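Local structure of foldase protein PrsA 2 (Bacillus anthracis, 6VJ4) at residues S88-I93 / E218-P223; S113-S118 / K124-K129. The protein catalyses the cis-trans isomerisation of peptidyl-proline bonds, assists the extracellular folding of secreted proteins and is important for secretion of the protective antigen. One frame throughout, in Å; residues are numbered along the deposited sequence.

Interaction 1 of 2, residues S88-I93 / E218-P223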
loop_
_atom_site.group_PDB
_atom_site.type_symbol
_atom_site.label_atom_id
_atom_site.label_comp_id
_atom_site.label_asym_id
_atom_site.label_seq_id
_atom_site.Cartn_x
_atom_site.Cartn_y
_atom_site.Cartn_z
ATOM N N SER A 88 11.466 -12.035 10.414
ATOM C CA SER A 88 10.590 -12.383 9.262
ATOM C C SER A 88 11.338 -12.172 7.946
ATOM O O SER A 88 11.194 -12.966 7.013
ATOM C CB SER A 88 9.303 -11.614 9.308
ATOM O OG SER A 88 8.534 -12.029 10.424
HETATM N N MSE A 89 12.157 -11.117 7.892
HETATM C CA MSE A 89 12.944 -10.819 6.707
HETATM C C MSE A 89 13.999 -11.906 6.505
HETATM O O MSE A 89 14.236 -12.334 5.377
HETATM C CB MSE A 89 13.597 -9.440 6.841
HETATM C CG MSE A 89 14.102 -8.868 5.541
HETATM SE SE MSE A 89 12.653 -8.749 4.231
HETATM C CE MSE A 89 12.200 -6.892 3.821
ATOM N N ASN A 90 14.630 -12.340 7.604
ATOM C CA ASN A 90 15.637 -13.386 7.541
ATOM C C ASN A 90 15.008 -14.661 6.981
ATOM O O ASN A 90 15.665 -15.332 6.166
ATOM C CB ASN A 90 16.265 -13.697 8.903
ATOM C CG ASN A 90 17.236 -12.637 9.376
ATOM O OD1 ASN A 90 17.523 -11.682 8.656
ATOM N ND2 ASN A 90 17.763 -12.813 10.578
ATOM N N LYS A 91 13.789 -14.976 7.422
ATOM C CA LYS A 91 13.075 -16.192 6.956
ATOM C C LYS A 91 12.743 -16.035 5.468
ATOM O O LYS A 91 12.886 -17.029 4.723
ATOM C CB LYS A 91 11.818 -16.423 7.802
ATOM C CG LYS A 91 11.018 -17.671 7.461
ATOM C CD LYS A 91 9.756 -17.831 8.288
ATOM C CE LYS A 91 8.943 -19.049 7.900
ATOM N NZ LYS A 91 7.694 -19.156 8.691
ATOM N N ALA A 92 12.338 -14.829 5.055
ATOM C CA ALA A 92 11.992 -14.546 3.640
ATOM C C ALA A 92 13.239 -14.702 2.753
ATOM O O ALA A 92 13.124 -15.267 1.644
ATOM C CB ALA A 92 11.426 -13.158 3.520
ATOM N N ILE A 93 14.375 -14.190 3.217
ATOM C CA ILE A 93 15.642 -14.282 2.432
ATOM C C ILE A 93 16.056 -15.755 2.357
ATOM O O ILE A 93 16.493 -16.189 1.276
ATOM C CB ILE A 93 16.732 -13.376 3.040
ATOM C CG1 ILE A 93 16.310 -11.905 2.998
ATOM C CG2 ILE A 93 18.069 -13.588 2.342
ATOM C CD1 ILE A 93 17.213 -10.977 3.767
ATOM N N GLU A 218 25.061 -14.478 1.810
ATOM C CA GLU A 218 25.328 -13.335 0.887
ATOM C C GLU A 218 24.064 -12.483 0.706
ATOM O O GLU A 218 24.182 -11.245 0.745
ATOM C CB GLU A 218 25.849 -13.841 -0.460
ATOM C CG GLU A 218 27.250 -14.429 -0.385
ATOM C CD GLU A 218 27.698 -15.193 -1.623
ATOM O OE1 GLU A 218 26.835 -15.526 -2.464
ATOM O OE2 GLU A 218 28.907 -15.460 -1.740
ATOM N N ARG A 219 22.899 -13.115 0.533
ATOM C CA ARG A 219 21.640 -12.351 0.342
ATOM C C ARG A 219 21.231 -11.646 1.644
ATOM O O ARG A 219 20.623 -10.562 1.551
ATOM C CB ARG A 219 20.528 -13.276 -0.158
ATOM C CG ARG A 219 20.730 -13.742 -1.591
ATOM C CD ARG A 219 19.610 -14.632 -2.071
ATOM N NE ARG A 219 19.785 -14.973 -3.470
ATOM C CZ ARG A 219 18.906 -15.645 -4.197
ATOM N NH1 ARG A 219 17.768 -16.048 -3.656
ATOM N NH2 ARG A 219 19.169 -15.910 -5.465
ATOM N N THR A 220 21.536 -12.244 2.800
ATOM C CA THR A 220 21.166 -11.645 4.108
ATOM C C THR A 220 22.078 -10.447 4.405
ATOM O O THR A 220 21.570 -9.446 4.950
ATOM C CB THR A 220 21.227 -12.689 5.231
ATOM O OG1 THR A 220 20.288 -13.720 4.919
ATOM C CG2 THR A 220 20.901 -12.112 6.592
ATOM N N ALA A 221 23.364 -10.551 4.056
ATOM C CA ALA A 221 24.342 -9.466 4.318
ATOM C C ALA A 221 24.266 -8.389 3.227
ATOM O O ALA A 221 25.026 -7.406 3.321
ATOM C CB ALA A 221 25.732 -10.047 4.414
ATOM N N ASP A 222 23.368 -8.554 2.251
ATOM C CA ASP A 222 23.250 -7.591 1.125
ATOM C C ASP A 222 21.987 -6.752 1.308
ATOM O O ASP A 222 20.879 -7.264 1.178
ATOM C CB ASP A 222 23.258 -8.333 -0.214
ATOM C CG ASP A 222 23.228 -7.438 -1.440
ATOM O OD1 ASP A 222 23.365 -6.208 -1.274
ATOM O OD2 ASP A 222 23.069 -7.985 -2.557
ATOM N N PRO A 223 22.108 -5.443 1.629
ATOM C CA PRO A 223 20.937 -4.581 1.789
ATOM C C PRO A 223 20.184 -4.409 0.460
ATOM O O PRO A 223 18.973 -4.387 0.480
ATOM C CB PRO A 223 21.511 -3.235 2.265
ATOM C CG PRO A 223 22.916 -3.560 2.742
ATOM C CD PRO A 223 23.366 -4.725 1.885
#
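Two helices, 76-95 and the C-terminal end of 204-220, meet here, and one isoleucine, I93, carries most of that meeting. Its CG2 methyl faces two consecutive residues of the other helix and touches both, 3.5 Å from R219 CB and 3.4 Å from T220 OG1. This methyl is anti to the backbone N of I93, while CG1 takes the place beside that N (chi1 -62°). The longer branch reaches the same helix at another point: its end, CD1, lies 4.0 Å from T220 CA. Register agrees with this focus: the nearest CA pair, I93 and T220, is 6.3 Å apart, close for two helices.

R219 offers the aliphatic root of its side chain here, running past I93 in the opposite direction. Beyond CB the chain stays extended from CG to NE and carries the guanidinium group to S96, whose hydroxyl is hydrogen-bonded to NH1; S96 OG also bonds to the carbonyl oxygen of I93. One serine therefore connects the polar end of R219 to the backbone of the residue its CB touches. T220 OG1, although packed on a methyl, is satisfied by the carbonyl oxygen of E216 in its own helix. Its CG2 faces the margin of the contact, where N90 OD1 stands 4.0 Å away and the two side chains cross nearly at right angles.

Helix 223-236 completes the setting: L229 touches I93, L230 touches M89 and F225 touches R219. D222 occupies its N-cap position, between the two C-terminal helices. The buried isoleucine with its more exposed threonine and asparagine neighbours is a small interhelical contact between segments separated by 124 residues, the PpiC-type sheet strands among them, consistent with the helical foldase domain of PrsA proteins.

Interaction 2 of 2, residues S113-S118 / K124-K129; sequences SHILVS and KEIKKK
I126 projects from helix 120-131 onto strand 110-117, where its CD1 methyl meets both I115 and V117. The closer approach is to V117 CG1, at 3.6 Å; I115 CG2 follows at 3.8 Å. A second methyl pair, I115 CD1 with I126 CG2 at 4.0 Å, widens the isoleucine contact. In I126 the CG1 branch, beside the backbone N (chi1 -77°) and then extended through chi2 of 171°, carries CD1 to the strand, whereas CG2 remains closer to the helix. All three residues are buried, and their contacts are purely apolar.

The two elements follow one another in the PpiC-type isomerase domain, of the FKBP clan: a strand of its four-stranded antiparallel sheet leads into a helix that covers one sheet face. I115 and V117 direct their CB atoms toward this helix, while that of L116 points away. F136, L139 and A140 of helix 136-143 add to the packing around I115.

The solvent side is looser. K124, K128 and K129 are exposed, and the ion pair between K128 NZ and E125 OE1 is long, at 3.9 Å. K127 has a firmer partner, forming a salt bridge with D131.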
loop_
_atom_site.group_PDB
_atom_site.type_symbol
_atom_site.label_atom_id
_atom_site.label_comp_id
_atom_site.label_asym_id
_atom_site.label_seq_id
_atom_site.Cartn_x
_atom_site.Cartn_y
_atom_site.Cartn_z
ATOM N N SER A 113 42.444 -12.676 -12.902
ATOM C CA SER A 113 42.954 -11.294 -12.741
ATOM C C SER A 113 42.096 -10.390 -13.610
ATOM O O SER A 113 41.505 -10.870 -14.595
ATOM C CB SER A 113 44.406 -11.147 -13.117
ATOM O OG SER A 113 45.210 -11.984 -12.300
ATOM N N HIS A 114 42.056 -9.096 -13.303
ATOM C CA HIS A 114 41.316 -8.203 -14.216
ATOM C C HIS A 114 41.919 -6.803 -14.159
ATOM O O HIS A 114 42.679 -6.477 -13.188
ATOM C CB HIS A 114 39.811 -8.132 -13.922
ATOM C CG HIS A 114 39.403 -7.308 -12.749
ATOM N ND1 HIS A 114 38.267 -6.503 -12.783
ATOM C CD2 HIS A 114 39.938 -7.148 -11.513
ATOM C CE1 HIS A 114 38.127 -5.897 -11.606
ATOM N NE2 HIS A 114 39.154 -6.251 -10.813
ATOM N N ILE A 115 41.624 -6.067 -15.214
ATOM C CA ILE A 115 41.913 -4.615 -15.302
ATOM C C ILE A 115 40.565 -3.935 -15.505
ATOM O O ILE A 115 39.867 -4.322 -16.463
ATOM C CB ILE A 115 42.883 -4.341 -16.450
ATOM C CG1 ILE A 115 44.187 -5.107 -16.215
ATOM C CG2 ILE A 115 43.078 -2.843 -16.643
ATOM C CD1 ILE A 115 45.111 -5.098 -17.366
ATOM N N LEU A 116 40.225 -3.004 -14.617
ATOM C CA LEU A 116 38.954 -2.251 -14.701
ATOM C C LEU A 116 39.214 -0.822 -15.181
ATOM O O LEU A 116 40.051 -0.128 -14.578
ATOM C CB LEU A 116 38.292 -2.242 -13.327
ATOM C CG LEU A 116 37.035 -1.388 -13.221
ATOM C CD1 LEU A 116 35.963 -1.884 -14.178
ATOM C CD2 LEU A 116 36.518 -1.411 -11.785
ATOM N N VAL A 117 38.536 -0.425 -16.249
ATOM C CA VAL A 117 38.653 0.966 -16.780
ATOM C C VAL A 117 37.245 1.508 -17.050
ATOM O O VAL A 117 36.310 0.740 -17.174
ATOM C CB VAL A 117 39.572 1.089 -18.010
ATOM C CG1 VAL A 117 41.020 0.753 -17.674
ATOM C CG2 VAL A 117 39.086 0.290 -19.206
ATOM N N SER A 118 37.079 2.827 -17.069
ATOM C CA SER A 118 35.695 3.338 -17.256
ATOM C C SER A 118 35.405 3.566 -18.741
ATOM O O SER A 118 34.227 3.531 -19.126
ATOM C CB SER A 118 35.496 4.601 -16.455
ATOM O OG SER A 118 36.540 5.510 -16.737
ATOM N N LYS A 124 39.668 -1.372 -24.958
ATOM C CA LYS A 124 40.094 -1.972 -26.249
ATOM C C LYS A 124 41.597 -1.746 -26.451
ATOM O O LYS A 124 42.269 -2.672 -26.923
ATOM C CB LYS A 124 39.308 -1.374 -27.413
ATOM C CG LYS A 124 37.845 -1.771 -27.487
ATOM C CD LYS A 124 37.133 -1.155 -28.671
ATOM C CE LYS A 124 35.679 -1.570 -28.766
ATOM N NZ LYS A 124 34.992 -0.897 -29.895
ATOM N N GLU A 125 42.097 -0.567 -26.082
ATOM C CA GLU A 125 43.541 -0.282 -26.281
ATOM C C GLU A 125 44.343 -1.146 -25.298
ATOM O O GLU A 125 45.417 -1.630 -25.699
ATOM C CB GLU A 125 43.796 1.221 -26.222
ATOM C CG GLU A 125 43.242 1.965 -27.432
ATOM C CD GLU A 125 43.800 1.510 -28.775
ATOM O OE1 GLU A 125 43.011 1.348 -29.722
ATOM O OE2 GLU A 125 45.026 1.331 -28.877
ATOM N N ILE A 126 43.811 -1.399 -24.098
ATOM C CA ILE A 126 44.524 -2.301 -23.145
ATOM C C ILE A 126 44.589 -3.702 -23.745
ATOM O O ILE A 126 45.660 -4.311 -23.683
ATOM C CB ILE A 126 43.876 -2.264 -21.749
ATOM C CG1 ILE A 126 44.297 -0.972 -21.045
ATOM C CG2 ILE A 126 44.242 -3.489 -20.925
ATOM C CD1 ILE A 126 43.586 -0.699 -19.773
ATOM N N LYS A 127 43.473 -4.186 -24.308
ATOM C CA LYS A 127 43.443 -5.538 -24.923
ATOM C C LYS A 127 44.498 -5.622 -26.044
ATOM O O LYS A 127 45.227 -6.626 -26.104
ATOM C CB LYS A 127 42.039 -5.823 -25.478
ATOM C CG LYS A 127 41.859 -7.186 -26.129
ATOM C CD LYS A 127 42.232 -8.338 -25.224
ATOM C CE LYS A 127 41.682 -9.683 -25.665
ATOM N NZ LYS A 127 42.124 -10.049 -27.025
ATOM N N LYS A 128 44.564 -4.601 -26.882
ATOM C CA LYS A 128 45.549 -4.564 -28.000
ATOM C C LYS A 128 46.981 -4.727 -27.463
ATOM O O LYS A 128 47.739 -5.544 -28.041
ATOM C CB LYS A 128 45.377 -3.272 -28.801
ATOM C CG LYS A 128 44.214 -3.276 -29.782
ATOM C CD LYS A 128 44.160 -2.030 -30.635
ATOM C CE LYS A 128 43.044 -2.050 -31.659
ATOM N NZ LYS A 128 41.712 -2.136 -31.014
ATOM N N LYS A 129 47.298 -4.073 -26.344
ATOM C CA LYS A 129 48.666 -4.134 -25.750
ATOM C C LYS A 129 48.926 -5.536 -25.197
ATOM O O LYS A 129 50.005 -6.107 -25.464
ATOM C CB LYS A 129 48.826 -3.066 -24.667
ATOM C CG LYS A 129 49.016 -1.640 -25.169
ATOM C CD LYS A 129 49.014 -0.636 -24.053
ATOM C CE LYS A 129 49.145 0.798 -24.522
ATOM N NZ LYS A 129 49.022 1.730 -23.376
#

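Overall arrangement
From the N terminus the chain runs through the early helices into helix 76-95, which supplies the first side of interaction 1. After helix 99-104, strand 110-117 and helix 120-131 close interaction 2 with five residues between the segments. The remaining sheet strands, 155-159, 184-186 and 189-198, follow, and helix 204-220 returns to complete interaction 1, closing a loop of 124 residues. Interaction 2 is thus nested inside it. Their centres lie 35 Å apart and their nearest atoms about 16 Å, without touching: the long-range closure joins helices 76-95 and 204-220, between which the chain forms the four-stranded sheet, while the local one packs a helix on that sheet.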